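Local coordinates for regulatory protein RapF (Bacillus subtilis, PDB 4I9E), which inhibits the competence transcription factor ComA by binding it and blocking its attachment to DNA, and interacts with the peptide PhrF, at residues E18-I23 with S56-R61; Q49-Y54 with N106-M111; K128-L133 with A143-K148. One frame throughout, in Å; residues are numbered along the deposited sequence.

The chain starts in the N-terminal three-helix bundle and runs on into helices of the TPR region. Contact 1 closes the first loop, bringing helix 10-25 against helix 50-69 within the bundle. Contact 2 starts inside that loop, at 49-54, and reaches out to 106-111 on helix 95-115. Contacts 1 and 2 therefore cross along the chain, and they share helix 50-69. Contact 2 ties the bundle to the predicted first TPR. Contact 3 opens only after both have closed. It shuts a short loop between 128-133 and 143-148. Contacts 2 and 3 touch, with F107 packed on A129 and D50 near K148.

Contact 1. Residues E18-I23 with S56-R61; sequences EWYMYI and SLMEFR
M58 packs from helix 50-69 against W19, Y20 and I23. Its CE lies over one face of the indole, 3.6 Å from the centroid of the five-membered ring and 14° off the normal, a CH-pi contact. The bend at chi2 sets SD beside Y20, 3.4 Å from its CD1, an oblique Met-aromatic contact. The bend at chi3 brings CE over W19. The methyl is modelled too close to I23 CD1, so its position and the fine geometry over W19 are somewhat doubtful. Further along the indole, W19 CH2 comes 3.6 Å from E59 N.

The end at I23 and R61 is more polar and holds water, with fewer carbon contacts than round M58. I23 CG2 sits over one face of the guanidinium, 3.3 Å from R61 NH1, while Y20 CE1 meets R61 CG at 4.0 Å. A water bridges the segments, donating to I23 O at 2.9 Å and accepting from R61 NH2. R61 NE is buried without a polar partner.

The two helices run nearly parallel, at 14°, as the first and third of the three-helix bundle. Helix 28-42 joins them through R35, which touches W19 and salt-bridges E59. Beyond the bundle, Y20 and R61 touch helix 95-115.

Contact 2. Residues Q49-Y54 with N106-M111; sequences QDLHLY and NFFRGM
The rings of F108 and Y54 lie almost parallel, with planes at 8°, but they are slid apart and barely overlap. Their centroids are 5.4 Å apart, and the closest atoms are Y54 CD2 and F108 CD1 at 3.4 Å. One face of F108 is taken by its neighbour F107, whose CD2 stands over the ring centre. At the edge of F108, near its plane, D50 CB approaches CZ to 3.8 Å. The F107 ring has M111 CG over one face and F108 CE1 at its edge.

This is a junction between the three-helix bundle and the predicted first TPR. Helix 50-69 belongs to the bundle, and helix 95-115 carries 106-111. The N-to-C directions of the short helical segments make 137°, and their axes pass 12.1 Å apart. Long side chains fill the gap. F108 does most of this. Its CG lies anti to the carbonyl carbon (chi1 -72°), and the ring runs out to meet both L51 and Y54. L51 CD2 touches F108 CE2 at 3.4 Å, coming in obliquely. An alanine at F108 would take away the ring that D50, L51 and Y54 share and would probably open a gap between the bundle and the TPR region.

L51 also sits close to L42 and M45, which bind manganese in a structure of this protein. Helix 10-25 closes another side, with I16 on Y54 and N17 on F108. The carboxylate of D50 turns toward F107. Its OD2 is 3.8 Å from F107 CE2 and forms a long, weak ion pair with K148 NZ.

Contact 3. Residues K128-L133 with A143-K148; sequences KAESKL and AEFFFK
E130 to L133 form a type I turn, and the helical segment 143-148 faces it with E130 and F145 as the nearest pair, CA atoms 8.2 Å apart. F145 projects into this bend. Its CG is anti to the backbone N (chi1 -179°), which sends the ring straight across to the other segment. Different rim atoms then meet different residues. F145 CE1 reaches A129 CB at 3.9 Å. F145 CZ comes as near to the backbone of E130, at its N. F145 CE2 lies against the aliphatic part of E130, with CG at 3.9 Å. Next to CE2 on the rim, F145 CD2 has L133 CD1 at 4.0 Å. The E130 and F145 side chains cross at about a right angle.

The two segments come from successive helices of the TPR region, a right-handed superhelix of antiparallel helix pairs. Segment 128-133 lies in the predicted TPR 1, and 143-148 is on helix 139-155, which comes next in the chain. The contact is far from the annotated sites. Helix 95-115 touches both segments, since N106 packs on A129 and F107 on F145.

F146 lies beside F145, against E130 and L133. L133 CD1 serves both aromatic rings, for it also meets F146 CE1 at 3.9 Å. The E130 carboxylate comes to the edge of the F146 ring, near its plane, with OE2 3.8 Å from CE1. The two planes are 59° apart. The extended chain of E130 carries this group past F145, and its other oxygen, OE1, is hydrogen-bonded to Y165 OH on helix 159-175. Y165 also touches F146, as do Q168 and A169 of that helix.

Contact 1. Residues E18-I23 with S56-R61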
loop_
_atom_site.group_PDB
_atom_site.type_symbol
_atom_site.label_atom_id
_atom_site.label_comp_id
_atom_site.label_asym_id
_atom_site.label_seq_id
_atom_site.Cartn_x
_atom_site.Cartn_y
_atom_site.Cartn_z
ATOM N N GLU A 18 6.996 28.306 0.476
ATOM C CA GLU A 18 6.263 29.550 0.437
ATOM C C GLU A 18 7.137 30.743 0.028
ATOM O O GLU A 18 6.728 31.550 -0.819
ATOM C CB GLU A 18 5.348 29.742 1.664
ATOM C CG GLU A 18 5.966 30.279 2.872
ATOM C CD GLU A 18 4.959 30.404 4.059
ATOM O OE1 GLU A 18 4.592 29.368 4.701
ATOM O OE2 GLU A 18 4.547 31.578 4.314
ATOM N N TRP A 19 8.353 30.796 0.572
ATOM C CA TRP A 19 9.386 31.762 0.185
ATOM C C TRP A 19 9.586 31.735 -1.331
ATOM O O TRP A 19 9.563 32.797 -1.990
ATOM C CB TRP A 19 10.695 31.440 0.958
ATOM C CG TRP A 19 11.899 32.280 0.638
ATOM C CD1 TRP A 19 11.894 33.518 0.077
ATOM C CD2 TRP A 19 13.275 31.992 0.952
ATOM N NE1 TRP A 19 13.160 34.000 -0.047
ATOM C CE2 TRP A 19 14.044 33.080 0.477
ATOM C CE3 TRP A 19 13.944 30.894 1.525
ATOM C CZ2 TRP A 19 15.473 33.116 0.569
ATOM C CZ3 TRP A 19 15.361 30.944 1.631
ATOM C CH2 TRP A 19 16.094 32.047 1.138
ATOM N N TYR A 20 9.757 30.533 -1.897
ATOM C CA TYR A 20 9.811 30.365 -3.344
ATOM C C TYR A 20 8.626 30.911 -4.091
ATOM O O TYR A 20 8.789 31.519 -5.156
ATOM C CB TYR A 20 9.982 28.905 -3.708
ATOM C CG TYR A 20 10.391 28.686 -5.167
ATOM C CD1 TYR A 20 11.181 29.621 -5.847
ATOM C CD2 TYR A 20 10.004 27.517 -5.863
ATOM C CE1 TYR A 20 11.575 29.389 -7.177
ATOM C CE2 TYR A 20 10.363 27.297 -7.171
ATOM C CZ TYR A 20 11.150 28.226 -7.830
ATOM O OH TYR A 20 11.532 27.995 -9.129
ATOM N N MET A 21 7.417 30.667 -3.571
ATOM C CA MET A 21 6.220 31.250 -4.140
ATOM C C MET A 21 6.283 32.791 -4.120
ATOM O O MET A 21 5.870 33.433 -5.061
ATOM C CB MET A 21 4.972 30.758 -3.418
ATOM C CG MET A 21 4.643 29.281 -3.631
ATOM S SD MET A 21 4.811 28.732 -5.366
ATOM C CE MET A 21 3.320 29.424 -6.077
ATOM N N TYR A 22 6.829 33.391 -3.063
ATOM C CA TYR A 22 6.913 34.822 -3.007
ATOM C C TYR A 22 7.981 35.336 -3.937
ATOM O O TYR A 22 7.884 36.437 -4.436
ATOM C CB TYR A 22 7.223 35.262 -1.590
ATOM C CG TYR A 22 6.182 34.834 -0.585
ATOM C CD1 TYR A 22 4.934 34.407 -1.010
ATOM C CD2 TYR A 22 6.438 34.873 0.790
ATOM C CE1 TYR A 22 3.958 33.983 -0.107
ATOM C CE2 TYR A 22 5.461 34.466 1.696
ATOM C CZ TYR A 22 4.204 34.045 1.226
ATOM O OH TYR A 22 3.181 33.621 2.094
ATOM N N ILE A 23 9.064 34.594 -4.045
ATOM C CA ILE A 23 10.148 34.885 -5.011
ATOM C C ILE A 23 9.627 34.894 -6.462
ATOM O O ILE A 23 9.846 35.856 -7.171
ATOM C CB ILE A 23 11.335 33.929 -4.829
ATOM C CG1 ILE A 23 12.117 34.259 -3.560
ATOM C CG2 ILE A 23 12.209 33.912 -6.013
ATOM C CD1 ILE A 23 13.211 33.236 -3.227
ATOM N N SER A 56 20.049 26.917 0.747
ATOM C CA SER A 56 21.135 27.513 -0.040
ATOM C C SER A 56 20.698 27.835 -1.430
ATOM O O SER A 56 21.044 28.910 -1.965
ATOM C CB SER A 56 22.310 26.539 -0.228
ATOM O OG SER A 56 23.121 26.658 0.873
ATOM N N LEU A 57 20.036 26.859 -2.042
ATOM C CA LEU A 57 19.542 27.042 -3.391
ATOM C C LEU A 57 18.562 28.194 -3.479
ATOM O O LEU A 57 18.697 28.998 -4.419
ATOM C CB LEU A 57 18.931 25.744 -3.933
ATOM C CG LEU A 57 19.991 24.610 -4.053
ATOM C CD1 LEU A 57 19.332 23.313 -4.207
ATOM C CD2 LEU A 57 20.948 24.875 -5.247
ATOM N N MET A 58 17.606 28.304 -2.517
ATOM C CA MET A 58 16.591 29.380 -2.518
ATOM C C MET A 58 17.218 30.704 -2.207
ATOM O O MET A 58 16.735 31.733 -2.657
ATOM C CB MET A 58 15.475 29.167 -1.489
ATOM C CG MET A 58 14.299 28.490 -2.012
ATOM S SD MET A 58 13.519 29.341 -3.349
ATOM C CE MET A 58 13.108 30.697 -2.343
ATOM N N GLU A 59 18.255 30.681 -1.394
ATOM C CA GLU A 59 19.088 31.875 -1.130
ATOM C C GLU A 59 19.653 32.435 -2.441
ATOM O O GLU A 59 19.428 33.616 -2.813
ATOM C CB GLU A 59 20.166 31.571 -0.083
ATOM C CG GLU A 59 21.201 32.638 0.156
ATOM C CD GLU A 59 20.608 33.958 0.621
ATOM O OE1 GLU A 59 21.311 35.025 0.619
ATOM O OE2 GLU A 59 19.417 33.912 1.001
ATOM N N PHE A 60 20.305 31.563 -3.174
ATOM C CA PHE A 60 20.806 31.872 -4.506
ATOM C C PHE A 60 19.680 32.297 -5.490
ATOM O O PHE A 60 19.818 33.270 -6.227
ATOM C CB PHE A 60 21.603 30.640 -5.016
ATOM C CG PHE A 60 22.213 30.850 -6.341
ATOM C CD1 PHE A 60 23.550 31.203 -6.447
ATOM C CD2 PHE A 60 21.453 30.735 -7.495
ATOM C CE1 PHE A 60 24.115 31.452 -7.708
ATOM C CE2 PHE A 60 22.005 30.989 -8.753
ATOM C CZ PHE A 60 23.320 31.351 -8.866
ATOM N N ARG A 61 18.568 31.578 -5.516
ATOM C CA ARG A 61 17.394 32.013 -6.285
ATOM C C ARG A 61 16.735 33.396 -5.857
ATOM O O ARG A 61 16.148 34.141 -6.667
ATOM C CB ARG A 61 16.383 30.888 -6.313
ATOM C CG ARG A 61 15.147 31.144 -7.121
ATOM C CD ARG A 61 15.462 31.313 -8.624
ATOM N NE ARG A 61 14.239 31.646 -9.357
ATOM C CZ ARG A 61 13.675 32.836 -9.360
ATOM N NH1 ARG A 61 14.220 33.848 -8.655
ATOM N NH2 ARG A 61 12.557 33.007 -10.048
HETATM O O HOH W 1 11.721 35.617 -9.331
#

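Contact 2. Residues Q49-Y54 with N106-M111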
loop_
_atom_site.group_PDB
_atom_site.type_symbol
_atom_site.label_atom_id
_atom_site.label_comp_id
_atom_site.label_asym_id
_atom_site.label_seq_id
_atom_site.Cartn_x
_atom_site.Cartn_y
_atom_site.Cartn_z
ATOM N N GLN A 49 19.854 18.103 6.452
ATOM C CA GLN A 49 20.801 18.899 5.679
ATOM C C GLN A 49 20.180 18.965 4.304
ATOM O O GLN A 49 20.680 19.609 3.387
ATOM C CB GLN A 49 22.190 18.243 5.662
ATOM C CG GLN A 49 22.763 17.913 7.072
ATOM C CD GLN A 49 23.254 19.146 7.834
ATOM O OE1 GLN A 49 24.172 19.853 7.401
ATOM N NE2 GLN A 49 22.646 19.399 8.981
ATOM N N ASP A 50 19.112 18.184 4.199
ATOM C CA ASP A 50 17.965 18.347 3.321
ATOM C C ASP A 50 17.583 19.846 3.191
ATOM O O ASP A 50 17.670 20.491 2.131
ATOM C CB ASP A 50 16.788 17.657 4.093
ATOM C CG ASP A 50 16.155 16.513 3.333
ATOM O OD1 ASP A 50 16.401 16.420 2.107
ATOM O OD2 ASP A 50 15.412 15.721 3.974
ATOM N N LEU A 51 17.129 20.358 4.322
ATOM C CA LEU A 51 16.670 21.705 4.493
ATOM C C LEU A 51 17.772 22.681 4.193
ATOM O O LEU A 51 17.508 23.703 3.515
ATOM C CB LEU A 51 16.180 21.903 5.920
ATOM C CG LEU A 51 14.955 21.044 6.160
ATOM C CD1 LEU A 51 14.732 20.941 7.636
ATOM C CD2 LEU A 51 13.735 21.606 5.436
ATOM N N HIS A 52 18.980 22.369 4.687
ATOM C CA HIS A 52 20.163 23.201 4.412
ATOM C C HIS A 52 20.557 23.336 2.947
ATOM O O HIS A 52 20.887 24.421 2.503
ATOM C CB HIS A 52 21.361 22.834 5.291
ATOM C CG HIS A 52 21.065 22.940 6.752
ATOM N ND1 HIS A 52 21.353 24.063 7.494
ATOM C CD2 HIS A 52 20.458 22.080 7.595
ATOM C CE1 HIS A 52 20.956 23.885 8.741
ATOM N NE2 HIS A 52 20.408 22.688 8.830
ATOM N N LEU A 53 20.529 22.238 2.212
ATOM C CA LEU A 53 20.771 22.235 0.780
ATOM C C LEU A 53 19.694 23.025 0.081
ATOM O O LEU A 53 19.966 23.762 -0.815
ATOM C CB LEU A 53 20.763 20.774 0.266
ATOM C CG LEU A 53 21.987 19.830 0.059
ATOM C CD1 LEU A 53 23.308 20.298 0.669
ATOM C CD2 LEU A 53 21.642 18.352 0.486
ATOM N N TYR A 54 18.454 22.837 0.461
ATOM C CA TYR A 54 17.351 23.575 -0.106
ATOM C C TYR A 54 17.415 25.109 0.149
ATOM O O TYR A 54 17.221 25.900 -0.767
ATOM C CB TYR A 54 16.060 23.013 0.436
ATOM C CG TYR A 54 14.817 23.465 -0.291
ATOM C CD1 TYR A 54 14.867 23.930 -1.617
ATOM C CD2 TYR A 54 13.568 23.422 0.360
ATOM C CE1 TYR A 54 13.661 24.354 -2.293
ATOM C CE2 TYR A 54 12.394 23.838 -0.299
ATOM C CZ TYR A 54 12.464 24.303 -1.624
ATOM O OH TYR A 54 11.313 24.678 -2.246
ATOM N N ASN A 106 8.460 19.988 -4.341
ATOM C CA ASN A 106 7.512 18.893 -4.331
ATOM C C ASN A 106 7.783 17.919 -3.214
ATOM O O ASN A 106 6.857 17.414 -2.569
ATOM C CB ASN A 106 7.579 18.193 -5.664
ATOM C CG ASN A 106 6.994 19.047 -6.769
ATOM O OD1 ASN A 106 7.724 19.579 -7.632
ATOM N ND2 ASN A 106 5.700 19.186 -6.764
ATOM N N PHE A 107 9.059 17.653 -3.006
ATOM C CA PHE A 107 9.468 16.786 -1.919
ATOM C C PHE A 107 8.939 17.306 -0.564
ATOM O O PHE A 107 8.188 16.610 0.119
ATOM C CB PHE A 107 11.006 16.555 -1.897
ATOM C CG PHE A 107 11.447 15.826 -0.680
ATOM C CD1 PHE A 107 11.171 14.446 -0.548
ATOM C CD2 PHE A 107 12.039 16.518 0.408
ATOM C CE1 PHE A 107 11.564 13.764 0.598
ATOM C CE2 PHE A 107 12.396 15.839 1.605
ATOM C CZ PHE A 107 12.190 14.462 1.682
ATOM N N PHE A 108 9.314 18.515 -0.190
ATOM C CA PHE A 108 8.871 19.127 1.066
ATOM C C PHE A 108 7.433 19.465 1.115
ATOM O O PHE A 108 6.852 19.455 2.185
ATOM C CB PHE A 108 9.674 20.375 1.387
ATOM C CG PHE A 108 11.066 20.071 1.819
ATOM C CD1 PHE A 108 12.142 20.353 0.986
ATOM C CD2 PHE A 108 11.306 19.411 3.034
ATOM C CE1 PHE A 108 13.498 20.035 1.406
ATOM C CE2 PHE A 108 12.642 19.051 3.447
ATOM C CZ PHE A 108 13.753 19.397 2.601
ATOM N N ARG A 109 6.821 19.766 -0.015
ATOM C CA ARG A 109 5.387 19.925 -0.050
ATOM C C ARG A 109 4.639 18.622 0.190
ATOM O O ARG A 109 3.557 18.635 0.767
ATOM C CB ARG A 109 4.902 20.602 -1.338
ATOM C CG ARG A 109 3.332 20.801 -1.331
ATOM C CD ARG A 109 2.841 22.158 -1.970
ATOM N NE ARG A 109 3.348 23.331 -1.289
ATOM C CZ ARG A 109 3.055 24.603 -1.611
ATOM N NH1 ARG A 109 2.241 24.896 -2.623
ATOM N NH2 ARG A 109 3.598 25.605 -0.914
ATOM N N GLY A 110 5.164 17.509 -0.329
ATOM C CA GLY A 110 4.639 16.193 -0.041
ATOM C C GLY A 110 4.779 15.856 1.448
ATOM O O GLY A 110 3.862 15.321 2.036
ATOM N N MET A 111 5.905 16.191 2.064
ATOM C CA MET A 111 6.139 15.863 3.470
ATOM C C MET A 111 5.135 16.579 4.330
ATOM O O MET A 111 4.659 16.058 5.317
ATOM C CB MET A 111 7.548 16.242 3.898
ATOM C CG MET A 111 8.609 15.303 3.412
ATOM S SD MET A 111 8.409 13.550 4.029
ATOM C CE MET A 111 8.817 13.677 5.778
#

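Contact 3. Residues K128-L133 with A143-K148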
loop_
_atom_site.group_PDB
_atom_site.type_symbol
_atom_site.label_atom_id
_atom_site.label_comp_id
_atom_site.label_asym_id
_atom_site.label_seq_id
_atom_site.Cartn_x
_atom_site.Cartn_y
_atom_site.Cartn_z
ATOM N N LYS A 128 5.800 13.817 -8.416
ATOM C CA LYS A 128 6.393 14.973 -9.108
ATOM C C LYS A 128 7.842 15.198 -8.656
ATOM O O LYS A 128 8.675 15.524 -9.474
ATOM C CB LYS A 128 5.586 16.257 -8.897
ATOM C CG LYS A 128 4.228 16.335 -9.556
ATOM C CD LYS A 128 3.373 17.450 -8.795
ATOM C CE LYS A 128 2.282 18.093 -9.664
ATOM N NZ LYS A 128 1.252 17.110 -10.146
ATOM N N ALA A 129 8.162 15.018 -7.374
ATOM C CA ALA A 129 9.558 15.110 -6.942
ATOM C C ALA A 129 10.453 14.035 -7.589
ATOM O O ALA A 129 11.651 14.295 -7.869
ATOM C CB ALA A 129 9.684 15.046 -5.420
ATOM N N GLU A 130 9.913 12.819 -7.737
ATOM C CA GLU A 130 10.672 11.727 -8.337
ATOM C C GLU A 130 11.024 12.026 -9.776
ATOM O O GLU A 130 12.113 11.707 -10.204
ATOM C CB GLU A 130 9.935 10.394 -8.252
ATOM C CG GLU A 130 10.864 9.250 -8.509
ATOM C CD GLU A 130 10.459 7.941 -7.838
ATOM O OE1 GLU A 130 9.402 7.820 -7.167
ATOM O OE2 GLU A 130 11.218 6.990 -8.022
ATOM N N SER A 131 10.101 12.658 -10.508
ATOM C CA SER A 131 10.374 13.171 -11.884
ATOM C C SER A 131 11.518 14.119 -12.059
ATOM O O SER A 131 11.854 14.388 -13.196
ATOM C CB SER A 131 9.188 13.955 -12.438
ATOM O OG SER A 131 7.995 13.283 -12.140
ATOM N N LYS A 132 12.055 14.667 -10.972
ATOM C CA LYS A 132 13.001 15.766 -11.009
ATOM C C LYS A 132 14.283 15.308 -10.391
ATOM O O LYS A 132 15.154 16.085 -10.056
ATOM C CB LYS A 132 12.464 16.978 -10.214
ATOM C CG LYS A 132 11.095 17.466 -10.629
ATOM C CD LYS A 132 11.211 18.362 -11.903
ATOM C CE LYS A 132 9.871 18.585 -12.548
ATOM N NZ LYS A 132 10.104 19.054 -13.925
ATOM N N LEU A 133 14.370 14.014 -10.184
ATOM C CA LEU A 133 15.583 13.362 -9.728
ATOM C C LEU A 133 16.690 13.394 -10.771
ATOM O O LEU A 133 17.862 13.359 -10.416
ATOM C CB LEU A 133 15.269 11.935 -9.332
ATOM C CG LEU A 133 14.873 11.614 -7.900
ATOM C CD1 LEU A 133 14.883 10.125 -7.874
ATOM C CD2 LEU A 133 15.888 12.115 -6.915
ATOM N N ALA A 143 19.654 8.530 -3.197
ATOM C CA ALA A 143 19.388 7.465 -2.239
ATOM C C ALA A 143 18.583 7.958 -1.029
ATOM O O ALA A 143 17.726 7.251 -0.511
ATOM C CB ALA A 143 20.689 6.858 -1.781
ATOM N N GLU A 144 18.882 9.174 -0.577
ATOM C CA GLU A 144 18.166 9.871 0.493
ATOM C C GLU A 144 16.720 10.029 0.120
ATOM O O GLU A 144 15.872 9.847 0.953
ATOM C CB GLU A 144 18.781 11.269 0.722
ATOM C CG GLU A 144 20.152 11.200 1.420
ATOM C CD GLU A 144 20.004 10.785 2.866
ATOM O OE1 GLU A 144 19.354 11.558 3.640
ATOM O OE2 GLU A 144 20.503 9.678 3.215
ATOM N N PHE A 145 16.426 10.359 -1.144
ATOM C CA PHE A 145 15.062 10.452 -1.570
ATOM C C PHE A 145 14.400 9.095 -1.320
ATOM O O PHE A 145 13.372 9.008 -0.641
ATOM C CB PHE A 145 14.961 10.831 -3.057
ATOM C CG PHE A 145 13.520 10.957 -3.553
ATOM C CD1 PHE A 145 12.688 11.982 -3.080
ATOM C CD2 PHE A 145 12.999 10.031 -4.387
ATOM C CE1 PHE A 145 11.380 12.084 -3.503
ATOM C CE2 PHE A 145 11.729 10.069 -4.783
ATOM C CZ PHE A 145 10.889 11.127 -4.378
ATOM N N PHE A 146 14.995 8.043 -1.873
ATOM C CA PHE A 146 14.453 6.675 -1.826
ATOM C C PHE A 146 14.277 6.268 -0.395
ATOM O O PHE A 146 13.268 5.698 -0.015
ATOM C CB PHE A 146 15.355 5.679 -2.556
ATOM C CG PHE A 146 15.488 5.929 -4.035
ATOM C CD1 PHE A 146 14.412 6.386 -4.784
ATOM C CD2 PHE A 146 16.706 5.696 -4.697
ATOM C CE1 PHE A 146 14.539 6.599 -6.225
ATOM C CE2 PHE A 146 16.854 5.897 -6.118
ATOM C CZ PHE A 146 15.771 6.353 -6.877
ATOM N N PHE A 147 15.247 6.611 0.420
ATOM C CA PHE A 147 15.205 6.277 1.833
ATOM C C PHE A 147 13.961 6.911 2.534
ATOM O O PHE A 147 13.197 6.239 3.215
ATOM C CB PHE A 147 16.523 6.706 2.513
ATOM C CG PHE A 147 16.559 6.372 3.976
ATOM C CD1 PHE A 147 16.943 5.071 4.425
ATOM C CD2 PHE A 147 16.231 7.319 4.925
ATOM C CE1 PHE A 147 16.974 4.752 5.817
ATOM C CE2 PHE A 147 16.257 6.990 6.301
ATOM C CZ PHE A 147 16.612 5.703 6.729
ATOM N N LYS A 148 13.746 8.196 2.329
ATOM C CA LYS A 148 12.642 8.915 2.927
ATOM C C LYS A 148 11.307 8.554 2.322
ATOM O O LYS A 148 10.276 8.673 3.006
ATOM C CB LYS A 148 12.897 10.411 2.776
ATOM C CG LYS A 148 13.868 10.915 3.802
ATOM C CD LYS A 148 14.528 12.198 3.349
ATOM C CE LYS A 148 15.548 12.705 4.396
ATOM N NZ LYS A 148 14.971 12.689 5.751
#